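Local coordinates for HD domain protein (Enterococcus faecalis, PDB 4LRL) that probably hydrolyses deoxyribonucleoside triphosphates such as dGTP to deoxynucleoside and triphosphate, under allosteric control by bound nucleotides, at residues 344-349 with 445-450; 340-345 with 383-388; 77-82 with 270-275. One frame throughout, in Å; residues are numbered along the deposited sequence.

Interaction 1. Residues 344-349 with 445-450. With DGT (2'-deoxyguanosine-5'-triphosphate), chain R.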
loop_
_atom_site.group_PDB
_atom_site.type_symbol
_atom_site.label_atom_id
_atom_site.label_comp_id
_atom_site.label_asym_id
_atom_site.label_seq_id
_atom_site.Cartn_x
_atom_site.Cartn_y
_atom_site.Cartn_z
ATOM N N ALA C 344 -32.781 6.304 21.412
ATOM C CA ALA C 344 -32.960 5.988 20.007
ATOM C C ALA C 344 -32.340 7.086 19.138
ATOM O O ALA C 344 -31.628 6.779 18.182
ATOM C CB ALA C 344 -34.425 5.796 19.684
ATOM N N LYS C 345 -32.594 8.348 19.492
ATOM C CA LYS C 345 -32.011 9.483 18.773
ATOM C C LYS C 345 -30.478 9.472 18.897
ATOM O O LYS C 345 -29.766 9.672 17.902
ATOM C CB LYS C 345 -32.606 10.822 19.241
ATOM C CG LYS C 345 -32.225 11.993 18.345
ATOM C CD LYS C 345 -33.196 13.175 18.460
ATOM C CE LYS C 345 -33.106 14.079 17.208
ATOM N NZ LYS C 345 -34.092 15.222 17.173
ATOM N N ARG C 346 -29.978 9.201 20.103
ATOM C CA ARG C 346 -28.527 9.193 20.340
ATOM C C ARG C 346 -27.795 8.143 19.518
ATOM O O ARG C 346 -26.671 8.385 19.081
ATOM C CB ARG C 346 -28.193 9.080 21.833
ATOM C CG ARG C 346 -28.636 10.317 22.610
ATOM C CD ARG C 346 -28.541 10.156 24.127
ATOM N NE ARG C 346 -27.447 10.964 24.652
ATOM C CZ ARG C 346 -27.594 12.104 25.311
ATOM N NH1 ARG C 346 -28.801 12.588 25.568
ATOM N NH2 ARG C 346 -26.525 12.755 25.739
ATOM N N PHE C 347 -28.447 7.003 19.288
ATOM C CA PHE C 347 -27.882 5.942 18.456
ATOM C C PHE C 347 -27.986 6.203 16.959
ATOM O O PHE C 347 -27.049 5.922 16.212
ATOM C CB PHE C 347 -28.502 4.575 18.766
ATOM C CG PHE C 347 -27.758 3.430 18.133
ATOM C CD1 PHE C 347 -26.626 2.901 18.743
ATOM C CD2 PHE C 347 -28.175 2.895 16.910
ATOM C CE1 PHE C 347 -25.927 1.845 18.150
ATOM C CE2 PHE C 347 -27.483 1.836 16.307
ATOM C CZ PHE C 347 -26.361 1.313 16.921
ATOM N N LEU C 348 -29.122 6.718 16.508
ATOM C CA LEU C 348 -29.273 7.034 15.089
ATOM C C LEU C 348 -28.439 8.238 14.666
ATOM O O LEU C 348 -27.906 8.259 13.559
ATOM C CB LEU C 348 -30.743 7.248 14.728
ATOM C CG LEU C 348 -31.638 6.008 14.823
ATOM C CD1 LEU C 348 -33.106 6.440 14.847
ATOM C CD2 LEU C 348 -31.359 4.983 13.702
ATOM N N MET C 349 -28.324 9.220 15.558
ATOM C CA MET C 349 -27.681 10.512 15.256
ATOM C C MET C 349 -26.205 10.617 15.714
ATOM O O MET C 349 -25.566 11.661 15.523
ATOM C CB MET C 349 -28.503 11.678 15.856
ATOM C CG MET C 349 -29.977 11.774 15.410
ATOM S SD MET C 349 -30.237 11.247 13.711
ATOM C CE MET C 349 -32.016 11.421 13.516
ATOM N N PRO C 445 -22.915 11.357 30.028
ATOM C CA PRO C 445 -23.244 12.257 28.922
ATOM C C PRO C 445 -22.172 13.313 28.752
ATOM O O PRO C 445 -21.687 13.867 29.739
ATOM C CB PRO C 445 -24.570 12.891 29.357
ATOM C CG PRO C 445 -25.142 11.912 30.338
ATOM C CD PRO C 445 -23.950 11.399 31.078
ATOM N N LYS C 446 -21.792 13.548 27.504
ATOM C CA LYS C 446 -20.872 14.620 27.141
ATOM C C LYS C 446 -21.295 15.965 27.743
ATOM O O LYS C 446 -20.450 16.727 28.227
ATOM C CB LYS C 446 -20.757 14.736 25.612
ATOM C CG LYS C 446 -19.658 15.684 25.147
ATOM C CD LYS C 446 -19.475 15.698 23.623
ATOM C CE LYS C 446 -18.604 16.886 23.208
ATOM N NZ LYS C 446 -17.969 16.733 21.863
ATOM N N GLU C 447 -22.598 16.244 27.728
ATOM C CA GLU C 447 -23.096 17.541 28.204
ATOM C C GLU C 447 -22.787 17.837 29.678
ATOM O O GLU C 447 -22.935 18.976 30.124
ATOM C CB GLU C 447 -24.576 17.803 27.840
ATOM C CG GLU C 447 -25.541 16.629 27.913
ATOM C CD GLU C 447 -25.521 15.747 26.668
ATOM O OE1 GLU C 447 -26.461 15.843 25.849
ATOM O OE2 GLU C 447 -24.570 14.953 26.516
ATOM N N MET C 448 -22.320 16.824 30.410
ATOM C CA MET C 448 -21.858 17.010 31.786
ATOM C C MET C 448 -20.594 17.860 31.847
ATOM O O MET C 448 -20.337 18.518 32.855
ATOM C CB MET C 448 -21.588 15.666 32.474
ATOM C CG MET C 448 -22.826 14.829 32.796
ATOM S SD MET C 448 -24.107 15.661 33.763
ATOM C CE MET C 448 -23.249 16.012 35.296
ATOM N N LEU C 449 -19.812 17.838 30.767
ATOM C CA LEU C 449 -18.525 18.527 30.718
ATOM C C LEU C 449 -18.573 19.928 30.111
ATOM O O LEU C 449 -18.062 20.871 30.710
ATOM C CB LEU C 449 -17.482 17.672 29.990
ATOM C CG LEU C 449 -16.993 16.407 30.701
ATOM C CD1 LEU C 449 -16.020 15.654 29.803
ATOM C CD2 LEU C 449 -16.346 16.716 32.049
ATOM N N ASP C 450 -19.177 20.065 28.933
ATOM C CA ASP C 450 -19.159 21.336 28.194
ATOM C C ASP C 450 -20.378 22.217 28.476
ATOM O O ASP C 450 -21.460 21.706 28.771
ATOM C CB ASP C 450 -18.992 21.096 26.680
ATOM C CG ASP C 450 -19.973 20.058 26.128
ATOM O OD1 ASP C 450 -19.578 18.877 26.005
ATOM O OD2 ASP C 450 -21.132 20.422 25.826
HETATM P PG DGT R . -14.373 15.657 20.707
HETATM O O1G DGT R . -12.877 15.563 20.461
HETATM O O2G DGT R . -14.732 16.376 22.001
HETATM O O3G DGT R . -15.178 16.096 19.494
HETATM O O3B DGT R . -14.918 14.159 20.975
HETATM P PB DGT R . -14.070 12.845 20.640
HETATM O O1B DGT R . -13.606 12.230 21.934
HETATM O O2B DGT R . -13.076 13.140 19.545
HETATM O O3A DGT R . -15.200 11.883 20.034
HETATM P PA DGT R . -15.872 12.016 18.583
HETATM O O1A DGT R . -17.329 11.695 18.769
HETATM O O2A DGT R . -15.499 13.264 17.853
HETATM O "O5'" DGT R . -15.239 10.760 17.792
HETATM C "C5'" DGT R . -13.849 10.456 17.783
HETATM C "C4'" DGT R . -13.385 10.151 16.360
HETATM O "O4'" DGT R . -14.310 9.336 15.621
HETATM C "C3'" DGT R . -13.287 11.428 15.539
HETATM O "O3'" DGT R . -12.115 12.200 15.858
HETATM C "C2'" DGT R . -13.352 10.911 14.107
HETATM C "C1'" DGT R . -14.136 9.602 14.222
HETATM N N9 DGT R . -15.450 9.675 13.537
HETATM C C8 DGT R . -15.892 8.795 12.615
HETATM N N7 DGT R . -17.137 9.111 12.167
HETATM C C5 DGT R . -17.511 10.225 12.821
HETATM C C6 DGT R . -18.702 11.122 12.831
HETATM O O6 DGT R . -19.708 10.922 12.123
HETATM N N1 DGT R . -18.697 12.168 13.646
HETATM C C2 DGT R . -17.661 12.464 14.439
HETATM N N2 DGT R . -17.772 13.559 15.217
HETATM N N3 DGT R . -16.536 11.701 14.499
HETATM C C4 DGT R . -16.401 10.590 13.719
#
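Arg-346 NH2 is gripped by both carboxylate oxygens of Glu-447. It forms a salt bridge to Glu-447 OE2 at 3.0 Å, and Glu-447 OE1 lies 3.1 Å from the same Arg-346 NH2. OE2 comes in at the edge of the guanidinium, in its plane. The two flat groups are nevertheless turned 37° against each other. They do not form the side-by-side pair in which each oxygen takes its own nitrogen. The two side chains come from opposite directions. A bend at chi2 (-83°) folds Glu-447 so that both its oxygens lie near NH2 of Arg-346. Pro-445 CB makes a looser van der Waals contact, 4.1 Å from Arg-346 NH2. The other terminal nitrogen, Arg-346 NH1, makes a salt bridge to Asp-342 one helical turn earlier. Each terminal nitrogen thus has its own carboxylate, which probably limits rotation of the group. Between Pro-445 and Glu-447, Lys-446 turns its extended chain the other way. Lys-446 NZ donates a hydrogen bond to O2G of dGTP at 3.3 Å. Arg-350 and Lys-354 of this chain bind the same nucleotide, as do Lys-38, Asn-60, Gln-65 and Arg-68 of the second subunit. The salt bridge therefore ties helix 338-348 to the 3-10 turn that carries Lys-446 of an intersubunit nucleotide pocket, consistent with the allosteric site of a dNTPase of the HD family.

Interaction 2. Residues 340-345 with 383-388; sequences LGDLAK and KYYTAI
Leu-343 and Tyr-384 mark the closest approach of the two backbones, with their CA atoms 8.5 Å apart. Residues 340-345 run within helix 338-348. Residues 383-388 hold the end of the short helix 382-385 and then turn into strand 387-389. Thr-386 is the first residue to leave helical geometry. At this spacing the side chains bridge the gap. The polar link is a hydrogen bond from Tyr-385 OH to Asp-342 OD2, 2.7 Å long. The hydroxyl meets OD2 on its anti side, 22° out of the carboxylate plane. Asp-342 can reach it because its CG stands opposite the backbone N (chi1 -175°), which carries the carboxylate out toward the tyrosine. OD2 is shared with the guanidinium of Arg-346. Both segments belong to the HD-associated region, and strand 387-389 lies at one side of a three-stranded antiparallel sheet within this chain. The contact joins helix 338-348 to the short helix that leads into that sheet. Leu-343 provides the apolar part, setting one methyl against each of two neighbouring tyrosines. Leu-343 CD2 lies 4.0 Å from Tyr-385 CE2. Leu-343 CD1 is 4.3 Å from Tyr-384 CB, near the root of that side chain. The far end of Tyr-384 is held by helix 270-291, where its OH bonds to Glu-288. The ring of Tyr-385 also meets Phe-380 edge-to-face and packs on Pro-445.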
loop_
_atom_site.group_PDB
_atom_site.type_symbol
_atom_site.label_atom_id
_atom_site.label_comp_id
_atom_site.label_asym_id
_atom_site.label_seq_id
_atom_site.Cartn_x
_atom_site.Cartn_y
_atom_site.Cartn_z
ATOM N N LEU C 340 -36.359 6.415 26.233
ATOM C CA LEU C 340 -36.287 5.597 25.020
ATOM C C LEU C 340 -36.123 6.470 23.772
ATOM O O LEU C 340 -35.222 6.233 22.958
ATOM C CB LEU C 340 -37.508 4.671 24.878
ATOM C CG LEU C 340 -37.389 3.658 23.733
ATOM C CD1 LEU C 340 -36.593 2.420 24.164
ATOM C CD2 LEU C 340 -38.744 3.258 23.178
ATOM N N GLY C 341 -36.990 7.474 23.637
ATOM C CA GLY C 341 -36.947 8.406 22.514
ATOM C C GLY C 341 -35.567 9.007 22.322
ATOM O O GLY C 341 -35.040 9.023 21.213
ATOM N N ASP C 342 -34.978 9.481 23.417
ATOM C CA ASP C 342 -33.668 10.114 23.394
ATOM C C ASP C 342 -32.524 9.146 23.076
ATOM O O ASP C 342 -31.610 9.500 22.333
ATOM C CB ASP C 342 -33.402 10.804 24.729
ATOM C CG ASP C 342 -32.106 11.594 24.727
ATOM O OD1 ASP C 342 -32.000 12.581 23.965
ATOM O OD2 ASP C 342 -31.201 11.229 25.496
ATOM N N LEU C 343 -32.567 7.942 23.651
ATOM C CA LEU C 343 -31.532 6.928 23.394
ATOM C C LEU C 343 -31.571 6.488 21.930
ATOM O O LEU C 343 -30.534 6.336 21.282
ATOM C CB LEU C 343 -31.681 5.712 24.321
ATOM C CG LEU C 343 -31.426 5.884 25.824
ATOM C CD1 LEU C 343 -31.735 4.594 26.602
ATOM C CD2 LEU C 343 -30.003 6.346 26.115
ATOM N N ALA C 344 -32.781 6.304 21.412
ATOM C CA ALA C 344 -32.960 5.988 20.007
ATOM C C ALA C 344 -32.340 7.086 19.138
ATOM O O ALA C 344 -31.628 6.779 18.182
ATOM C CB ALA C 344 -34.425 5.796 19.684
ATOM N N LYS C 345 -32.594 8.348 19.492
ATOM C CA LYS C 345 -32.011 9.483 18.773
ATOM C C LYS C 345 -30.478 9.472 18.897
ATOM O O LYS C 345 -29.766 9.672 17.902
ATOM C CB LYS C 345 -32.606 10.822 19.241
ATOM C CG LYS C 345 -32.225 11.993 18.345
ATOM C CD LYS C 345 -33.196 13.175 18.460
ATOM C CE LYS C 345 -33.106 14.079 17.208
ATOM N NZ LYS C 345 -34.092 15.222 17.173
ATOM N N LYS C 383 -29.100 5.112 35.470
ATOM C CA LYS C 383 -29.192 3.734 35.002
ATOM C C LYS C 383 -29.054 3.618 33.476
ATOM O O LYS C 383 -28.627 2.579 32.977
ATOM C CB LYS C 383 -30.479 3.070 35.477
ATOM C CG LYS C 383 -30.568 2.890 36.976
ATOM C CD LYS C 383 -31.260 1.574 37.339
ATOM C CE LYS C 383 -31.634 1.498 38.821
ATOM N NZ LYS C 383 -32.808 2.355 39.129
ATOM N N TYR C 384 -29.397 4.691 32.758
ATOM C CA TYR C 384 -29.401 4.703 31.293
ATOM C C TYR C 384 -28.362 5.640 30.717
ATOM O O TYR C 384 -27.970 5.506 29.552
ATOM C CB TYR C 384 -30.789 5.061 30.746
ATOM C CG TYR C 384 -31.883 4.157 31.274
ATOM C CD1 TYR C 384 -32.599 4.500 32.417
ATOM C CD2 TYR C 384 -32.176 2.940 30.649
ATOM C CE1 TYR C 384 -33.587 3.671 32.920
ATOM C CE2 TYR C 384 -33.169 2.096 31.149
ATOM C CZ TYR C 384 -33.866 2.477 32.285
ATOM O OH TYR C 384 -34.858 1.674 32.786
ATOM N N TYR C 385 -27.898 6.579 31.528
ATOM C CA TYR C 385 -26.969 7.581 31.029
ATOM C C TYR C 385 -25.538 7.439 31.531
ATOM O O TYR C 385 -24.691 8.266 31.202
ATOM C CB TYR C 385 -27.535 8.990 31.242
ATOM C CG TYR C 385 -28.680 9.246 30.302
ATOM C CD1 TYR C 385 -30.003 9.105 30.732
ATOM C CD2 TYR C 385 -28.444 9.567 28.960
ATOM C CE1 TYR C 385 -31.062 9.319 29.860
ATOM C CE2 TYR C 385 -29.497 9.777 28.073
ATOM C CZ TYR C 385 -30.804 9.651 28.534
ATOM O OH TYR C 385 -31.851 9.845 27.670
ATOM N N THR C 386 -25.278 6.389 32.316
ATOM C CA THR C 386 -23.928 6.066 32.769
ATOM C C THR C 386 -23.684 4.572 32.653
ATOM O O THR C 386 -24.618 3.783 32.578
ATOM C CB THR C 386 -23.650 6.482 34.256
ATOM O OG1 THR C 386 -24.338 5.604 35.165
ATOM C CG2 THR C 386 -24.039 7.922 34.528
ATOM N N ALA C 387 -22.416 4.191 32.653
ATOM C CA ALA C 387 -22.040 2.789 32.690
ATOM C C ALA C 387 -20.625 2.632 33.205
ATOM O O ALA C 387 -19.858 3.595 33.265
ATOM C CB ALA C 387 -22.161 2.148 31.294
ATOM N N ILE C 388 -20.312 1.396 33.582
ATOM C CA ILE C 388 -18.974 0.953 33.872
ATOM C C ILE C 388 -18.744 -0.243 32.954
ATOM O O ILE C 388 -19.529 -1.188 32.963
ATOM C CB ILE C 388 -18.852 0.502 35.357
ATOM C CG1 ILE C 388 -18.953 1.707 36.294
ATOM C CG2 ILE C 388 -17.541 -0.275 35.604
ATOM C CD1 ILE C 388 -19.197 1.335 37.740
#

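Interaction 3. Residues 77-82 with 270-275. With DGT (2'-deoxyguanosine-5'-triphosphate), chain R; TTP (thymidine-5'-triphosphate), chain S.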
loop_
_atom_site.group_PDB
_atom_site.type_symbol
_atom_site.label_atom_id
_atom_site.label_comp_id
_atom_site.label_asym_id
_atom_site.label_seq_id
_atom_site.Cartn_x
_atom_site.Cartn_y
_atom_site.Cartn_z
ATOM N N SER C 77 -17.997 1.238 13.260
ATOM C CA SER C 77 -18.167 2.130 12.121
ATOM C C SER C 77 -18.408 3.582 12.554
ATOM O O SER C 77 -18.237 4.508 11.769
ATOM C CB SER C 77 -19.290 1.631 11.210
ATOM O OG SER C 77 -20.567 1.820 11.807
ATOM N N PHE C 78 -18.790 3.783 13.809
ATOM C CA PHE C 78 -18.999 5.143 14.308
ATOM C C PHE C 78 -17.674 5.883 14.554
ATOM O O PHE C 78 -17.612 7.124 14.481
ATOM C CB PHE C 78 -19.859 5.122 15.566
ATOM C CG PHE C 78 -21.294 4.755 15.313
ATOM C CD1 PHE C 78 -21.805 3.551 15.772
ATOM C CD2 PHE C 78 -22.142 5.624 14.616
ATOM C CE1 PHE C 78 -23.149 3.193 15.546
ATOM C CE2 PHE C 78 -23.488 5.282 14.381
ATOM C CZ PHE C 78 -23.990 4.059 14.857
ATOM N N THR C 79 -16.617 5.115 14.817
ATOM C CA THR C 79 -15.292 5.682 15.054
ATOM C C THR C 79 -14.385 5.540 13.827
ATOM O O THR C 79 -13.576 6.429 13.558
ATOM C CB THR C 79 -14.619 5.052 16.291
ATOM O OG1 THR C 79 -15.465 5.226 17.431
ATOM C CG2 THR C 79 -13.278 5.711 16.574
ATOM N N PHE C 80 -14.529 4.424 13.105
ATOM C CA PHE C 80 -13.829 4.156 11.851
ATOM C C PHE C 80 -14.889 3.946 10.776
ATOM O O PHE C 80 -15.419 2.830 10.633
ATOM C CB PHE C 80 -12.965 2.890 11.980
ATOM C CG PHE C 80 -11.907 2.975 13.060
ATOM C CD1 PHE C 80 -10.627 3.427 12.762
ATOM C CD2 PHE C 80 -12.201 2.602 14.377
ATOM C CE1 PHE C 80 -9.645 3.498 13.754
ATOM C CE2 PHE C 80 -11.232 2.680 15.385
ATOM C CZ PHE C 80 -9.952 3.127 15.083
ATOM N N HIS C 81 -15.221 5.009 10.030
ATOM C CA HIS C 81 -16.392 4.966 9.169
ATOM C C HIS C 81 -16.244 4.072 7.928
ATOM O O HIS C 81 -17.213 3.798 7.226
ATOM C CB HIS C 81 -16.892 6.377 8.816
ATOM C CG HIS C 81 -15.952 7.162 7.961
ATOM N ND1 HIS C 81 -15.139 8.153 8.464
ATOM C CD2 HIS C 81 -15.699 7.105 6.632
ATOM C CE1 HIS C 81 -14.422 8.671 7.482
ATOM N NE2 HIS C 81 -14.742 8.052 6.360
ATOM N N GLY C 82 -15.035 3.605 7.659
ATOM C CA GLY C 82 -14.875 2.585 6.632
ATOM C C GLY C 82 -15.358 1.207 7.073
ATOM O O GLY C 82 -15.598 0.360 6.231
ATOM N N PRO C 270 -12.757 3.838 22.916
ATOM C CA PRO C 270 -13.779 4.401 23.826
ATOM C C PRO C 270 -15.023 4.965 23.132
ATOM O O PRO C 270 -16.127 4.816 23.641
ATOM C CB PRO C 270 -13.032 5.519 24.556
ATOM C CG PRO C 270 -11.563 5.158 24.428
ATOM C CD PRO C 270 -11.421 4.429 23.134
ATOM N N VAL C 271 -14.859 5.625 21.990
ATOM C CA VAL C 271 -16.009 6.241 21.342
ATOM C C VAL C 271 -16.942 5.144 20.817
ATOM O O VAL C 271 -18.153 5.214 21.004
ATOM C CB VAL C 271 -15.587 7.237 20.255
ATOM C CG1 VAL C 271 -16.782 7.756 19.498
ATOM C CG2 VAL C 271 -14.812 8.393 20.878
ATOM N N SER C 272 -16.373 4.104 20.217
ATOM C CA SER C 272 -17.170 2.966 19.753
ATOM C C SER C 272 -17.902 2.305 20.906
ATOM O O SER C 272 -19.079 1.943 20.781
ATOM C CB SER C 272 -16.289 1.932 19.057
ATOM O OG SER C 272 -15.510 2.570 18.072
ATOM N N ARG C 273 -17.199 2.133 22.020
ATOM C CA ARG C 273 -17.806 1.569 23.207
ATOM C C ARG C 273 -18.878 2.488 23.819
ATOM O O ARG C 273 -19.840 2.003 24.423
ATOM C CB ARG C 273 -16.741 1.197 24.225
ATOM C CG ARG C 273 -15.901 -0.012 23.810
ATOM C CD ARG C 273 -15.244 -0.584 25.034
ATOM N NE ARG C 273 -13.969 0.054 25.306
ATOM C CZ ARG C 273 -13.409 0.155 26.509
ATOM N NH1 ARG C 273 -14.017 -0.322 27.592
ATOM N NH2 ARG C 273 -12.233 0.757 26.622
ATOM N N GLY C 274 -18.716 3.798 23.642
ATOM C CA GLY C 274 -19.741 4.774 24.002
ATOM C C GLY C 274 -21.053 4.563 23.268
ATOM O O GLY C 274 -22.131 4.686 23.856
ATOM N N MET C 275 -20.973 4.236 21.979
ATOM C CA MET C 275 -22.176 3.989 21.185
ATOM C C MET C 275 -22.821 2.654 21.572
ATOM O O MET C 275 -24.050 2.513 21.572
ATOM C CB MET C 275 -21.850 4.034 19.692
ATOM C CG MET C 275 -21.521 5.433 19.179
ATOM S SD MET C 275 -22.937 6.549 19.304
ATOM C CE MET C 275 -23.999 5.912 18.009
HETATM P PG DGT R . -14.373 15.657 20.707
HETATM O O1G DGT R . -12.877 15.563 20.461
HETATM O O2G DGT R . -14.732 16.376 22.001
HETATM O O3G DGT R . -15.178 16.096 19.494
HETATM O O3B DGT R . -14.918 14.159 20.975
HETATM P PB DGT R . -14.070 12.845 20.640
HETATM O O1B DGT R . -13.606 12.230 21.934
HETATM O O2B DGT R . -13.076 13.140 19.545
HETATM O O3A DGT R . -15.200 11.883 20.034
HETATM P PA DGT R . -15.872 12.016 18.583
HETATM O O1A DGT R . -17.329 11.695 18.769
HETATM O O2A DGT R . -15.499 13.264 17.853
HETATM O "O5'" DGT R . -15.239 10.760 17.792
HETATM C "C5'" DGT R . -13.849 10.456 17.783
HETATM C "C4'" DGT R . -13.385 10.151 16.360
HETATM O "O4'" DGT R . -14.310 9.336 15.621
HETATM C "C3'" DGT R . -13.287 11.428 15.539
HETATM O "O3'" DGT R . -12.115 12.200 15.858
HETATM C "C2'" DGT R . -13.352 10.911 14.107
HETATM C "C1'" DGT R . -14.136 9.602 14.222
HETATM N N9 DGT R . -15.450 9.675 13.537
HETATM C C8 DGT R . -15.892 8.795 12.615
HETATM N N7 DGT R . -17.137 9.111 12.167
HETATM C C5 DGT R . -17.511 10.225 12.821
HETATM C C6 DGT R . -18.702 11.122 12.831
HETATM O O6 DGT R . -19.708 10.922 12.123
HETATM N N1 DGT R . -18.697 12.168 13.646
HETATM C C2 DGT R . -17.661 12.464 14.439
HETATM N N2 DGT R . -17.772 13.559 15.217
HETATM N N3 DGT R . -16.536 11.701 14.499
HETATM C C4 DGT R . -16.401 10.590 13.719
HETATM P PA TTP S . -9.549 9.977 17.844
HETATM O O1A TTP S . -10.528 11.116 17.734
HETATM O O2A TTP S . -9.877 8.805 18.727
HETATM O O3A TTP S . -8.079 10.503 18.280
HETATM P PB TTP S . -7.281 11.828 17.765
HETATM O O1B TTP S . -7.353 11.895 16.257
HETATM O O2B TTP S . -5.891 11.768 18.360
HETATM O O3B TTP S . -8.073 13.127 18.360
HETATM P PG TTP S . -9.101 13.220 19.629
HETATM O O1G TTP S . -8.977 14.674 20.052
HETATM O O2G TTP S . -8.581 12.223 20.652
HETATM O O3G TTP S . -10.480 12.905 19.098
HETATM O "O5'" TTP S . -9.308 9.405 16.364
HETATM C "C5'" TTP S . -9.816 10.044 15.192
HETATM C "C4'" TTP S . -9.730 9.077 14.018
HETATM O "O4'" TTP S . -8.448 8.437 14.028
HETATM C "C3'" TTP S . -10.789 7.991 14.119
HETATM O "O3'" TTP S . -11.439 7.776 12.871
HETATM C "C2'" TTP S . -10.028 6.729 14.452
HETATM C "C1'" TTP S . -8.599 7.017 14.020
HETATM N N1 TTP S . -7.661 6.359 14.934
HETATM C C2 TTP S . -6.634 5.501 14.425
HETATM O O2 TTP S . -6.508 5.305 13.189
HETATM N N3 TTP S . -5.782 4.898 15.282
HETATM C C4 TTP S . -5.898 5.094 16.611
HETATM O O4 TTP S . -5.090 4.518 17.377
HETATM C C5 TTP S . -6.902 5.931 17.133
HETATM C C5M TTP S . -7.058 6.172 18.620
HETATM C C6 TTP S . -7.785 6.558 16.262
#
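Thr-79 and Ser-272 meet at a pocket between subunits that holds dGTP and dTTP side by side, consistent with the allosteric site of this dNTPase. Residues 270-275 begin helix 270-291. The polar link is one hydroxyl pair, Thr-79 OG1 and Ser-272 OG, 2.7 Å apart, in which either could be the donor. The backbone of the loop serves the nucleotides. Thr-79 O accepts a hydrogen bond from O3' of dTTP at 2.6 Å. Phe-78 O is bonded to Arg-350, which itself binds dGTP.

The aromatic contact is a Met-aromatic one with a CH-pi component. Bends at chi2 and chi3 bring the Met-275 methyl back over the Phe-78 ring, with CE 3.5 Å above the plane at its centre. Met-275 SD lies above the same face, 4.7 Å from the ring centroid. Phe-347 meets Phe-78 edge-to-face.

The remaining contacts are close approaches. Val-271 CB sits 3.5 Å from Thr-79 OG1, and Val-271 CG2 lies 3.6 Å from O3A of dGTP. C2' of dTTP lies over one face of the Phe-80 ring, nearest CE1 (3.3 Å). The guanine makes a short C to O approach to the loop backbone: C8 of dGTP lies 3.0 Å from Phe-78 O.

Along the chain, interaction 3 closes before the other two open. Interactions 1 and 2 then start from the same helix, 338-348, and diverge to residues 445-450 and 383-388. Their centres lie about 9 Å apart. They touch where Pro-445 CD packs 3.2 Å from Tyr-385 O. Interaction 3 lies about 14 Å from interaction 1 and about 16 Å from interaction 2, centre to centre. It touches interaction 1 through Met-275 and Phe-347, but does not touch interaction 2. Interactions 1 and 3 both reach the same dGTP and the second subunit. The segments of interaction 2 contact neither. Helix 338-348 thus lies beside the elements that form the dGTP pocket.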